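Local coordinates for protein N(2),N(2)-dimethylguanosine tRNA methyltransferase (Pyrococcus horikoshii, PDB 2EJU) that probably transfers two methyl groups from S-adenosyl-L-methionine to the N2 atom of a single guanine, at position 26, in a number of tRNAs, at residues 24-29 and 56-61; 12-17 and 87-92; 146-151 and 205-210; 198-203 and 227-232. All blocks are in the same frame, centred on the assembly; numbering follows the deposited sequence.

Contact 1 of 4, residues 24-29 and 56-61; sequences SPVFYN and SATGIR. With SAH (S-adenosyl-L-homocysteine), chain B.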
# COMPACT_ATOMS: atom_id res chain seq x y z
N SER A 24 16.41 19.11 -3.22
CA SER A 24 17.55 18.21 -3.27
C SER A 24 17.67 17.55 -4.64
O SER A 24 16.67 17.31 -5.31
CB SER A 24 17.40 17.13 -2.19
OG SER A 24 18.52 16.26 -2.17
N PRO A 25 18.91 17.27 -5.08
CA PRO A 25 19.13 16.64 -6.39
C PRO A 25 18.62 15.20 -6.46
O PRO A 25 18.27 14.72 -7.53
CB PRO A 25 20.65 16.74 -6.56
CG PRO A 25 21.15 16.66 -5.15
CD PRO A 25 20.19 17.57 -4.42
N VAL A 26 18.59 14.52 -5.31
CA VAL A 26 18.10 13.14 -5.24
C VAL A 26 17.25 13.02 -3.97
O VAL A 26 17.74 13.23 -2.86
CB VAL A 26 19.25 12.12 -5.19
CG1 VAL A 26 18.69 10.70 -5.19
CG2 VAL A 26 20.19 12.33 -6.37
N PHE A 27 15.99 12.67 -4.15
CA PHE A 27 15.05 12.56 -3.04
C PHE A 27 15.23 11.40 -2.06
O PHE A 27 15.48 10.26 -2.46
CB PHE A 27 13.62 12.55 -3.59
CG PHE A 27 12.56 12.54 -2.53
CD1 PHE A 27 12.04 11.34 -2.05
CD2 PHE A 27 12.06 13.74 -2.02
CE1 PHE A 27 11.04 11.33 -1.08
CE2 PHE A 27 11.06 13.74 -1.04
CZ PHE A 27 10.55 12.53 -0.57
N TYR A 28 15.09 11.72 -0.78
CA TYR A 28 15.17 10.74 0.29
C TYR A 28 14.35 11.23 1.47
O TYR A 28 14.53 12.36 1.94
CB TYR A 28 16.61 10.53 0.78
CG TYR A 28 16.66 9.59 1.96
CD1 TYR A 28 16.32 8.24 1.82
CD2 TYR A 28 16.96 10.06 3.24
CE1 TYR A 28 16.29 7.39 2.92
CE2 TYR A 28 16.93 9.22 4.35
CZ TYR A 28 16.59 7.88 4.18
OH TYR A 28 16.54 7.04 5.27
N ASN A 29 13.43 10.40 1.93
CA ASN A 29 12.58 10.75 3.06
C ASN A 29 12.74 9.72 4.17
O ASN A 29 12.31 8.57 4.02
CB ASN A 29 11.12 10.82 2.63
CG ASN A 29 10.21 11.35 3.72
OD1 ASN A 29 10.59 11.43 4.89
ND2 ASN A 29 8.99 11.71 3.35
N SER A 56 13.72 4.18 -7.56
CA SER A 56 14.56 4.08 -6.38
C SER A 56 15.26 5.31 -5.81
O SER A 56 15.69 5.29 -4.66
CB SER A 56 15.61 2.98 -6.61
OG SER A 56 16.06 3.00 -7.94
N ALA A 57 15.37 6.38 -6.60
CA ALA A 57 16.03 7.59 -6.11
C ALA A 57 17.46 7.32 -5.64
O ALA A 57 18.37 7.15 -6.45
CB ALA A 57 15.21 8.21 -4.98
N THR A 58 17.67 7.26 -4.32
CA THR A 58 18.99 7.00 -3.78
C THR A 58 19.31 5.52 -3.87
O THR A 58 20.47 5.12 -3.72
CB THR A 58 19.11 7.42 -2.30
OG1 THR A 58 18.25 6.59 -1.51
CG2 THR A 58 18.72 8.88 -2.11
N GLY A 59 18.28 4.71 -4.09
CA GLY A 59 18.45 3.26 -4.18
C GLY A 59 18.27 2.53 -2.87
O GLY A 59 18.42 1.31 -2.82
N ILE A 60 17.91 3.26 -1.81
CA ILE A 60 17.74 2.65 -0.49
C ILE A 60 16.82 1.44 -0.44
O ILE A 60 17.12 0.45 0.24
CB ILE A 60 17.24 3.71 0.55
CG1 ILE A 60 17.06 3.05 1.92
CG2 ILE A 60 15.91 4.30 0.09
CD1 ILE A 60 18.32 2.42 2.47
N ARG A 61 15.69 1.50 -1.14
CA ARG A 61 14.73 0.40 -1.13
C ARG A 61 15.34 -0.88 -1.70
O ARG A 61 15.41 -1.90 -1.01
CB ARG A 61 13.48 0.79 -1.92
CG ARG A 61 12.28 -0.10 -1.67
CD ARG A 61 11.04 0.46 -2.38
NE ARG A 61 10.64 1.74 -1.80
CZ ARG A 61 9.62 1.90 -0.96
NH1 ARG A 61 9.34 3.11 -0.49
NH2 ARG A 61 8.87 0.87 -0.61
N SAH B . 11.30 4.78 -3.89
CA SAH B . 11.83 5.54 -2.90
CB SAH B . 11.63 6.91 -3.59
CG SAH B . 11.20 7.78 -4.71
SD SAH B . 11.11 9.42 -5.15
C SAH B . 12.39 5.32 -1.62
O SAH B . 13.33 6.20 -1.38
OXT SAH B . 11.98 4.38 -0.90
C5' SAH B . 10.44 9.24 -6.71
C4' SAH B . 11.49 9.68 -7.78
O4' SAH B . 10.93 9.09 -8.96
C3' SAH B . 12.87 10.19 -8.14
O3' SAH B . 14.15 9.65 -7.73
C2' SAH B . 12.82 10.31 -9.67
O2' SAH B . 13.67 10.92 -10.47
C1' SAH B . 11.57 9.60 -10.11
N9 SAH B . 10.88 9.35 -11.50
C8 SAH B . 10.02 10.21 -12.01
N7 SAH B . 9.58 9.78 -13.15
C5 SAH B . 10.13 8.62 -13.40
C6 SAH B . 10.03 7.70 -14.47
N6 SAH B . 9.22 7.97 -15.48
N1 SAH B . 10.77 6.51 -14.44
C2 SAH B . 11.62 6.21 -13.39
N3 SAH B . 11.73 7.10 -12.34
C4 SAH B . 11.00 8.31 -12.32
O HOH W 1 15.68 7.59 -1.79
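V26 turns CG1 opposite its backbone N (chi1 -177°), laying that methyl 3.6 Å from CG2 of T58, whose own chi1 of 66° points OG1 toward a bridging water. Threonine suits this place because one branch is apolar and the other polar. The water accepts from T58 OG1 and donates to F27 O and SAH O, all three lying 2.8 Å from its oxygen. Alanine suits position 57, since A57 CB already sits 3.3 Å from F27 O and equally near the ribose hydroxyl O3' of SAH. The 56-59 turn is type II' and ends at G59, the N-cap of helix 60-68, in the ligand-binding loop after the strand 50-53 of this Rossmann-like fold. R61 brings its guanidinium edge to the carboxylate, NH1 lying 3.0 Å from SAH OXT and NE adding a weak bond to the same oxygen; NH1 also forms a salt bridge with D138, and NH2 one with D136. Replacing R61 with a leucine would probably leave the ligand carboxylate short of a countercharge and D138 without its mate. No direct hydrogen bond joins the segments, so the placing of loop 24-29 probably depends on methyl packing and the water F27 O shares with the ligand carboxylate.

Contact 2 of 4, residues 12-17 and 87-92; sequences KILIPK and MKRNVM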
# COMPACT_ATOMS: atom_id res chain seq x y z
N LYS A 12 23.72 1.39 4.53
CA LYS A 12 24.45 2.62 4.80
C LYS A 12 24.51 3.32 3.45
O LYS A 12 25.13 2.82 2.51
CB LYS A 12 25.87 2.32 5.30
CG LYS A 12 25.90 1.66 6.68
CD LYS A 12 27.32 1.29 7.11
CE LYS A 12 28.23 2.52 7.22
NZ LYS A 12 27.75 3.50 8.24
N ILE A 13 23.86 4.47 3.34
CA ILE A 13 23.84 5.20 2.08
C ILE A 13 24.26 6.65 2.23
O ILE A 13 24.31 7.19 3.33
CB ILE A 13 22.43 5.21 1.44
CG1 ILE A 13 21.47 5.97 2.35
CG2 ILE A 13 21.94 3.79 1.21
CD1 ILE A 13 20.13 6.30 1.71
N LEU A 14 24.56 7.26 1.10
CA LEU A 14 24.95 8.65 1.05
C LEU A 14 23.76 9.40 0.48
O LEU A 14 23.17 8.97 -0.52
CB LEU A 14 26.16 8.83 0.14
CG LEU A 14 27.46 8.14 0.57
CD1 LEU A 14 28.44 8.09 -0.59
CD2 LEU A 14 28.06 8.89 1.75
N ILE A 15 23.38 10.50 1.11
CA ILE A 15 22.28 11.30 0.60
C ILE A 15 22.78 12.73 0.41
O ILE A 15 23.63 13.21 1.15
CB ILE A 15 21.06 11.31 1.54
CG1 ILE A 15 21.39 12.03 2.85
CG2 ILE A 15 20.60 9.87 1.80
CD1 ILE A 15 20.20 12.22 3.76
N PRO A 16 22.26 13.41 -0.61
CA PRO A 16 22.66 14.79 -0.89
C PRO A 16 22.32 15.74 0.25
O PRO A 16 21.20 15.73 0.77
CB PRO A 16 21.90 15.11 -2.18
CG PRO A 16 20.67 14.27 -2.07
CD PRO A 16 21.22 12.96 -1.56
N LYS A 17 23.29 16.55 0.65
CA LYS A 17 23.10 17.51 1.74
C LYS A 17 22.54 18.82 1.18
O LYS A 17 23.13 19.41 0.28
CB LYS A 17 24.44 17.78 2.44
CG LYS A 17 24.30 18.56 3.74
CD LYS A 17 25.66 18.78 4.40
CE LYS A 17 26.32 20.06 3.91
NZ LYS A 17 25.62 21.27 4.42
N MET A 87 22.85 5.96 -7.01
CA MET A 87 22.45 4.56 -6.84
C MET A 87 23.67 3.65 -6.95
O MET A 87 23.87 2.76 -6.13
CB MET A 87 21.40 4.18 -7.88
CG MET A 87 19.96 4.60 -7.52
SD MET A 87 18.81 4.70 -8.92
CE MET A 87 18.77 3.04 -9.46
N LYS A 88 24.49 3.87 -7.98
CA LYS A 88 25.69 3.07 -8.18
C LYS A 88 26.65 3.21 -7.00
O LYS A 88 27.22 2.23 -6.51
CB LYS A 88 26.41 3.49 -9.47
CG LYS A 88 25.66 3.14 -10.76
CD LYS A 88 26.50 3.47 -12.00
CE LYS A 88 26.75 4.97 -12.13
NZ LYS A 88 27.54 5.32 -13.35
N ARG A 89 26.82 4.44 -6.53
CA ARG A 89 27.70 4.70 -5.41
C ARG A 89 27.21 4.02 -4.13
O ARG A 89 27.98 3.37 -3.43
CB ARG A 89 27.83 6.20 -5.21
CG ARG A 89 28.95 6.60 -4.28
CD ARG A 89 29.26 8.07 -4.46
NE ARG A 89 30.36 8.51 -3.60
CZ ARG A 89 30.80 9.76 -3.54
NH1 ARG A 89 30.23 10.69 -4.29
NH2 ARG A 89 31.80 10.08 -2.73
N ASN A 90 25.93 4.16 -3.84
CA ASN A 90 25.40 3.55 -2.63
C ASN A 90 25.41 2.03 -2.67
O ASN A 90 25.54 1.39 -1.63
CB ASN A 90 23.99 4.07 -2.33
CG ASN A 90 24.00 5.51 -1.84
OD1 ASN A 90 24.89 5.90 -1.08
ND2 ASN A 90 23.02 6.30 -2.26
N VAL A 91 25.27 1.45 -3.86
CA VAL A 91 25.29 0.00 -3.97
C VAL A 91 26.69 -0.51 -3.64
O VAL A 91 26.85 -1.46 -2.88
CB VAL A 91 24.92 -0.48 -5.40
CG1 VAL A 91 25.29 -1.95 -5.56
CG2 VAL A 91 23.44 -0.30 -5.64
N MET A 92 27.71 0.13 -4.20
CA MET A 92 29.07 -0.30 -3.95
C MET A 92 29.52 0.01 -2.53
O MET A 92 30.58 -0.42 -2.09
CB MET A 92 30.02 0.33 -4.96
CG MET A 92 29.77 -0.17 -6.37
SD MET A 92 29.33 -1.94 -6.38
CE MET A 92 30.93 -2.72 -5.94
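The carboxamide of N90 grips both backbone polar groups of L14. Its OD1 receives the amide of L14 in a short, nearly straight bond, N to OD1 2.6 Å at 164°, although the donor stands 37° above the carbonyl plane of the side chain. Its ND2 gives a longer bond to L14 O, 3.2 Å away, lying in that carbonyl's plane on a lone pair. Asparagine fits because a single flat group carries an acceptor and a donor side by side, spaced to imitate the edge of a neighbouring strand. Round this pair carbon packs closely on the polar groups: I13 CB lies 3.6 Å from N90 OD1, and L14 reaches past the amide to set CD1 3.6 Å from NE of R89, whose extended chain runs across the leucine's tip. R89 is exposed, so its aliphatic part can shield the leucine while its charged end reaches outward.

Strand 11-15 is the second arm of an antiparallel hairpin. I13 and I15 spend their backbone groups on V6 and I4 of strand 4-8, leaving L14 to face helix 81-92 of the Rossmann-like methyltransferase domain, against which the strand runs nearly antiparallel, at 153°. A second bond, from ND2 to T58 O, helps fix the rotation of the N90 amide. Farther out, N94 spans the two elements by donating to both K12 O and N90 O. I13 packs on I60 and I63 of helix 60-68, and V91, on the other side of helix 81-92, presses on I114 and I116 of strand 113-118.

Contact 3 of 4, residues 146-151 and 205-210; sequences FLDTAL and ARYAAK. With SAH (S-adenosyl-L-homocysteine), chain B.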
# COMPACT_ATOMS: atom_id res chain seq x y z
N PHE A 146 2.42 4.40 -14.14
CA PHE A 146 3.21 3.18 -14.22
C PHE A 146 2.46 1.86 -13.98
O PHE A 146 3.00 0.79 -14.25
CB PHE A 146 4.35 3.28 -13.20
CG PHE A 146 5.09 4.60 -13.27
CD1 PHE A 146 5.92 4.89 -14.35
CD2 PHE A 146 4.92 5.56 -12.27
CE1 PHE A 146 6.56 6.12 -14.44
CE2 PHE A 146 5.56 6.80 -12.36
CZ PHE A 146 6.38 7.08 -13.44
N LEU A 147 1.23 1.95 -13.49
CA LEU A 147 0.45 0.76 -13.16
C LEU A 147 0.18 -0.27 -14.25
O LEU A 147 0.36 -1.47 -14.03
CB LEU A 147 -0.89 1.18 -12.53
CG LEU A 147 -1.80 0.02 -12.10
CD1 LEU A 147 -1.13 -0.79 -11.00
CD2 LEU A 147 -3.15 0.57 -11.61
N ASP A 148 -0.26 0.19 -15.42
CA ASP A 148 -0.58 -0.76 -16.49
C ASP A 148 0.63 -1.56 -16.94
O ASP A 148 0.54 -2.78 -17.14
CB ASP A 148 -1.22 -0.04 -17.68
CG ASP A 148 -1.77 -1.01 -18.72
OD1 ASP A 148 -2.60 -1.86 -18.34
OD2 ASP A 148 -1.37 -0.92 -19.89
N THR A 149 1.77 -0.89 -17.09
CA THR A 149 2.98 -1.58 -17.52
C THR A 149 3.49 -2.52 -16.42
O THR A 149 3.97 -3.61 -16.72
CB THR A 149 4.10 -0.57 -17.89
OG1 THR A 149 3.60 0.35 -18.87
CG2 THR A 149 5.32 -1.30 -18.46
N ALA A 150 3.38 -2.11 -15.16
CA ALA A 150 3.83 -2.98 -14.07
C ALA A 150 3.00 -4.25 -14.09
O ALA A 150 3.49 -5.34 -13.77
CB ALA A 150 3.68 -2.28 -12.73
N LEU A 151 1.73 -4.12 -14.46
CA LEU A 151 0.83 -5.26 -14.50
C LEU A 151 1.18 -6.22 -15.64
O LEU A 151 0.63 -7.33 -15.71
CB LEU A 151 -0.62 -4.77 -14.61
CG LEU A 151 -1.24 -4.26 -13.31
CD1 LEU A 151 -2.55 -3.55 -13.59
CD2 LEU A 151 -1.47 -5.44 -12.37
N ALA A 205 -7.26 -3.80 -9.44
CA ALA A 205 -8.07 -4.94 -9.86
C ALA A 205 -8.66 -4.67 -11.24
O ALA A 205 -8.65 -5.55 -12.11
CB ALA A 205 -9.18 -5.18 -8.86
N ARG A 206 -9.16 -3.46 -11.45
CA ARG A 206 -9.75 -3.10 -12.74
C ARG A 206 -8.76 -3.10 -13.90
O ARG A 206 -9.09 -3.60 -14.97
CB ARG A 206 -10.48 -1.75 -12.63
CG ARG A 206 -11.85 -1.85 -11.94
CD ARG A 206 -12.57 -0.51 -11.89
NE ARG A 206 -11.87 0.44 -11.03
CZ ARG A 206 -11.97 1.76 -11.14
NH1 ARG A 206 -12.74 2.30 -12.07
NH2 ARG A 206 -11.29 2.54 -10.31
N TYR A 207 -7.56 -2.57 -13.70
CA TYR A 207 -6.55 -2.56 -14.76
C TYR A 207 -6.02 -3.95 -15.07
O TYR A 207 -5.63 -4.24 -16.21
CB TYR A 207 -5.36 -1.67 -14.40
CG TYR A 207 -5.50 -0.23 -14.83
CD1 TYR A 207 -6.51 0.59 -14.31
CD2 TYR A 207 -4.63 0.32 -15.77
CE1 TYR A 207 -6.64 1.92 -14.71
CE2 TYR A 207 -4.75 1.65 -16.18
CZ TYR A 207 -5.76 2.44 -15.65
OH TYR A 207 -5.89 3.74 -16.07
N ALA A 208 -5.99 -4.81 -14.06
CA ALA A 208 -5.48 -6.16 -14.22
C ALA A 208 -6.40 -7.09 -15.00
O ALA A 208 -5.93 -7.99 -15.70
CB ALA A 208 -5.19 -6.78 -12.84
N ALA A 209 -7.70 -6.87 -14.89
CA ALA A 209 -8.68 -7.72 -15.54
C ALA A 209 -8.46 -8.00 -17.03
O ALA A 209 -8.61 -9.15 -17.46
CB ALA A 209 -10.09 -7.16 -15.31
N LYS A 210 -8.08 -6.99 -17.80
CA LYS A 210 -7.88 -7.21 -19.24
C LYS A 210 -6.77 -8.19 -19.58
O LYS A 210 -6.70 -8.67 -20.71
CB LYS A 210 -7.65 -5.88 -19.96
CG LYS A 210 -6.36 -5.15 -19.60
CD LYS A 210 -6.36 -3.77 -20.25
CE LYS A 210 -5.12 -2.95 -19.89
NZ LYS A 210 -5.15 -2.54 -18.46
N SAH B . 11.30 4.78 -3.89
CA SAH B . 11.83 5.54 -2.90
CB SAH B . 11.63 6.91 -3.59
CG SAH B . 11.20 7.78 -4.71
SD SAH B . 11.11 9.42 -5.15
C SAH B . 12.39 5.32 -1.62
O SAH B . 13.33 6.20 -1.38
OXT SAH B . 11.98 4.38 -0.90
C5' SAH B . 10.44 9.24 -6.71
C4' SAH B . 11.49 9.68 -7.78
O4' SAH B . 10.93 9.09 -8.96
C3' SAH B . 12.87 10.19 -8.14
O3' SAH B . 14.15 9.65 -7.73
C2' SAH B . 12.82 10.31 -9.67
O2' SAH B . 13.67 10.92 -10.47
C1' SAH B . 11.57 9.60 -10.11
N9 SAH B . 10.88 9.35 -11.50
C8 SAH B . 10.02 10.21 -12.01
N7 SAH B . 9.58 9.78 -13.15
C5 SAH B . 10.13 8.62 -13.40
C6 SAH B . 10.03 7.70 -14.47
N6 SAH B . 9.22 7.97 -15.48
N1 SAH B . 10.77 6.51 -14.44
C2 SAH B . 11.62 6.21 -13.39
N3 SAH B . 11.73 7.10 -12.34
C4 SAH B . 11.00 8.31 -12.32
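L151 fits against Y207 and A208 where two helices lying on one face of the Rossmann-like sheet meet, their short axes 9.7 Å apart and crossing at -50°. The inner part is close and apolar. L151 directs CD1 to within 3.5 Å of Y207 CB, while its other methyl, CD2, rests 4.0 Å from A208 CB; the small alanine suits a place where the branched leucine comes this near. L147, its CG opposite the backbone N (chi1 -179°), places CD2 over one face of the Y207 ring, 4.1 Å from CG. L147 and L151 also pack on L160 of strand 158-164, which ties this half of the interface to the sheet.

Toward the surface the packing gives way to charge. D148 still contributes a carbon, its CB lying in the plane of the tyrosine ring at the edge. Its carboxylate goes on to the exposed K210, with OD1 2.6 Å from NZ in a salt bridge on the syn side of the oxygen, though 34° out of the carboxylate plane. The same OD1 receives the hydroxyl of Y211, and OD2 pairs with R152. An alanine in place of D148 is likely to leave K210 and R152 without their shared countercharge, and the lysine held at NZ by Y207 O with no carboxylate beside it. In the structure K210 NZ donates to that Y207 O from 2.9 Å, on a lone pair of the carbonyl.

Contact 4 of 4, residues 198-203 and 227-232; sequences RILVGV and FRAFVK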
# COMPACT_ATOMS: atom_id res chain seq x y z
N ARG A 198 -9.40 1.69 -0.57
CA ARG A 198 -10.20 0.75 -1.35
C ARG A 198 -10.30 1.17 -2.80
O ARG A 198 -10.48 0.33 -3.69
CB ARG A 198 -11.59 0.58 -0.72
CG ARG A 198 -11.55 -0.28 0.53
CD ARG A 198 -12.91 -0.43 1.21
NE ARG A 198 -12.78 -1.16 2.47
CZ ARG A 198 -12.74 -2.48 2.59
NH1 ARG A 198 -12.61 -3.04 3.79
NH2 ARG A 198 -12.86 -3.26 1.51
N ILE A 199 -10.18 2.47 -3.05
CA ILE A 199 -10.20 2.98 -4.42
C ILE A 199 -8.91 2.53 -5.09
O ILE A 199 -8.92 2.10 -6.25
CB ILE A 199 -10.27 4.53 -4.47
CG1 ILE A 199 -11.70 4.99 -4.16
CG2 ILE A 199 -9.84 5.04 -5.85
CD1 ILE A 199 -11.83 6.49 -3.98
N LEU A 200 -7.80 2.60 -4.36
CA LEU A 200 -6.51 2.18 -4.91
C LEU A 200 -6.50 0.69 -5.25
O LEU A 200 -6.06 0.29 -6.33
CB LEU A 200 -5.38 2.49 -3.91
CG LEU A 200 -3.94 2.16 -4.36
CD1 LEU A 200 -3.57 2.99 -5.57
CD2 LEU A 200 -2.98 2.44 -3.21
N VAL A 201 -6.98 -0.14 -4.33
CA VAL A 201 -7.02 -1.58 -4.60
C VAL A 201 -7.93 -1.84 -5.79
O VAL A 201 -7.62 -2.66 -6.66
CB VAL A 201 -7.52 -2.37 -3.38
CG1 VAL A 201 -7.72 -3.84 -3.75
CG2 VAL A 201 -6.50 -2.25 -2.23
N GLY A 202 -9.06 -1.14 -5.82
CA GLY A 202 -10.02 -1.30 -6.89
C GLY A 202 -9.50 -0.94 -8.28
O GLY A 202 -9.84 -1.61 -9.26
N VAL A 203 -8.69 0.10 -8.38
CA VAL A 203 -8.17 0.49 -9.69
C VAL A 203 -7.15 -0.54 -10.18
O VAL A 203 -7.01 -0.79 -11.38
CB VAL A 203 -7.53 1.92 -9.67
CG1 VAL A 203 -6.19 1.89 -8.96
CG2 VAL A 203 -7.38 2.44 -11.10
N PHE A 227 -1.02 6.02 0.83
CA PHE A 227 -1.75 4.77 0.72
C PHE A 227 -0.84 3.70 0.15
O PHE A 227 -0.06 3.96 -0.77
CB PHE A 227 -2.97 4.96 -0.17
CG PHE A 227 -3.90 6.04 0.31
CD1 PHE A 227 -3.55 7.39 0.19
CD2 PHE A 227 -5.11 5.71 0.91
CE1 PHE A 227 -4.40 8.38 0.67
CE2 PHE A 227 -5.96 6.69 1.38
CZ PHE A 227 -5.61 8.03 1.26
N ARG A 228 -0.94 2.51 0.72
CA ARG A 228 -0.12 1.37 0.33
C ARG A 228 -1.00 0.15 0.06
O ARG A 228 -1.95 -0.11 0.79
CB ARG A 228 0.86 1.03 1.45
CG ARG A 228 2.33 1.20 1.13
CD ARG A 228 2.77 0.34 -0.03
NE ARG A 228 4.15 -0.12 0.14
CZ ARG A 228 5.00 -0.36 -0.86
NH1 ARG A 228 4.62 -0.17 -2.11
NH2 ARG A 228 6.22 -0.81 -0.59
N ALA A 229 -0.66 -0.60 -0.97
CA ALA A 229 -1.41 -1.80 -1.31
C ALA A 229 -0.48 -2.87 -1.88
O ALA A 229 0.25 -2.62 -2.84
CB ALA A 229 -2.51 -1.46 -2.32
N PHE A 230 -0.52 -4.06 -1.28
CA PHE A 230 0.27 -5.19 -1.75
C PHE A 230 -0.74 -6.22 -2.25
O PHE A 230 -1.60 -6.67 -1.49
CB PHE A 230 1.09 -5.83 -0.62
CG PHE A 230 2.15 -4.93 -0.04
CD1 PHE A 230 1.87 -4.12 1.06
CD2 PHE A 230 3.44 -4.92 -0.57
CE1 PHE A 230 2.86 -3.32 1.63
CE2 PHE A 230 4.44 -4.11 -0.01
CZ PHE A 230 4.14 -3.31 1.10
N VAL A 231 -0.63 -6.60 -3.52
CA VAL A 231 -1.56 -7.59 -4.07
C VAL A 231 -0.83 -8.74 -4.74
O VAL A 231 0.29 -8.60 -5.23
CB VAL A 231 -2.51 -6.95 -5.10
CG1 VAL A 231 -3.33 -5.84 -4.44
CG2 VAL A 231 -1.72 -6.42 -6.27
N LYS A 232 -1.50 -9.89 -4.74
CA LYS A 232 -0.99 -11.11 -5.35
C LYS A 232 -1.80 -11.32 -6.63
O LYS A 232 -3.02 -11.44 -6.58
CB LYS A 232 -1.19 -12.30 -4.42
CG LYS A 232 -0.80 -13.65 -5.02
CD LYS A 232 0.71 -13.76 -5.22
CE LYS A 232 1.11 -15.17 -5.65
NZ LYS A 232 2.58 -15.35 -5.78
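L200 reaches across to both F227 and A229 with a single methyl. Its CG lies opposite the backbone N (chi1 -178°), and chi2 of 63° then carries CD2 to the strand, 3.9 Å from F227 CB and 4.0 Å from A229 CB. V201 holds CG1 opposite its N, which leaves CG2 beside that N and 4.1 Å from A229 CB. The alanine methyl is thus touched by a leucine and a valine at once, and a small residue suits a place where helix and strand come this close, the short axes passing 8.5 Å apart. F227 starts toward the helix at CB, but its ring turns away to meet Y222, so that the leucine touches the root of the side chain and not the aromatic face.

Strand alternation puts R228 on the other side, in a less relaxed shape. Its chi1 of -116° is far from a staggered value, and the bent chain lays one guanidinium face over F230 CE2, 3.7 Å from the plane. A salt bridge to D136 probably pays for this conformation.

The contact is buried, apolar and without hydrogen bonds between helix and strand. Strand 226-235 is itself antiparallel to both its sheet neighbours, pairing F227 and A229 with strand 158-164, and R228 and F230 with strand 213-223. Helix 192-209 covers one face of this part of the sheet, while R228 and F230 meet helix 33-46 on the other.

Contacts 1 and 4 are buried, contacts 2 and 3 only partly so, and the chemistry follows. Contact 4, nearest the centre of the chain, is purely apolar; contact 1 combines methyl packing with water and charge because it lines the ligand pocket; contact 2 relies on a side-chain amide paired with backbone; contact 3 grades from leucines to an outer salt bridge. Contacts 3 and 4 share helix 192-209. The N90 amide ties contact 2 to contact 1 at T58, while R61 and R228 share D136 between contacts 1 and 4. Contact 3 touches the ligand at its other end, through F146 CE1, 3.4 Å from the adenine N6 of SAH.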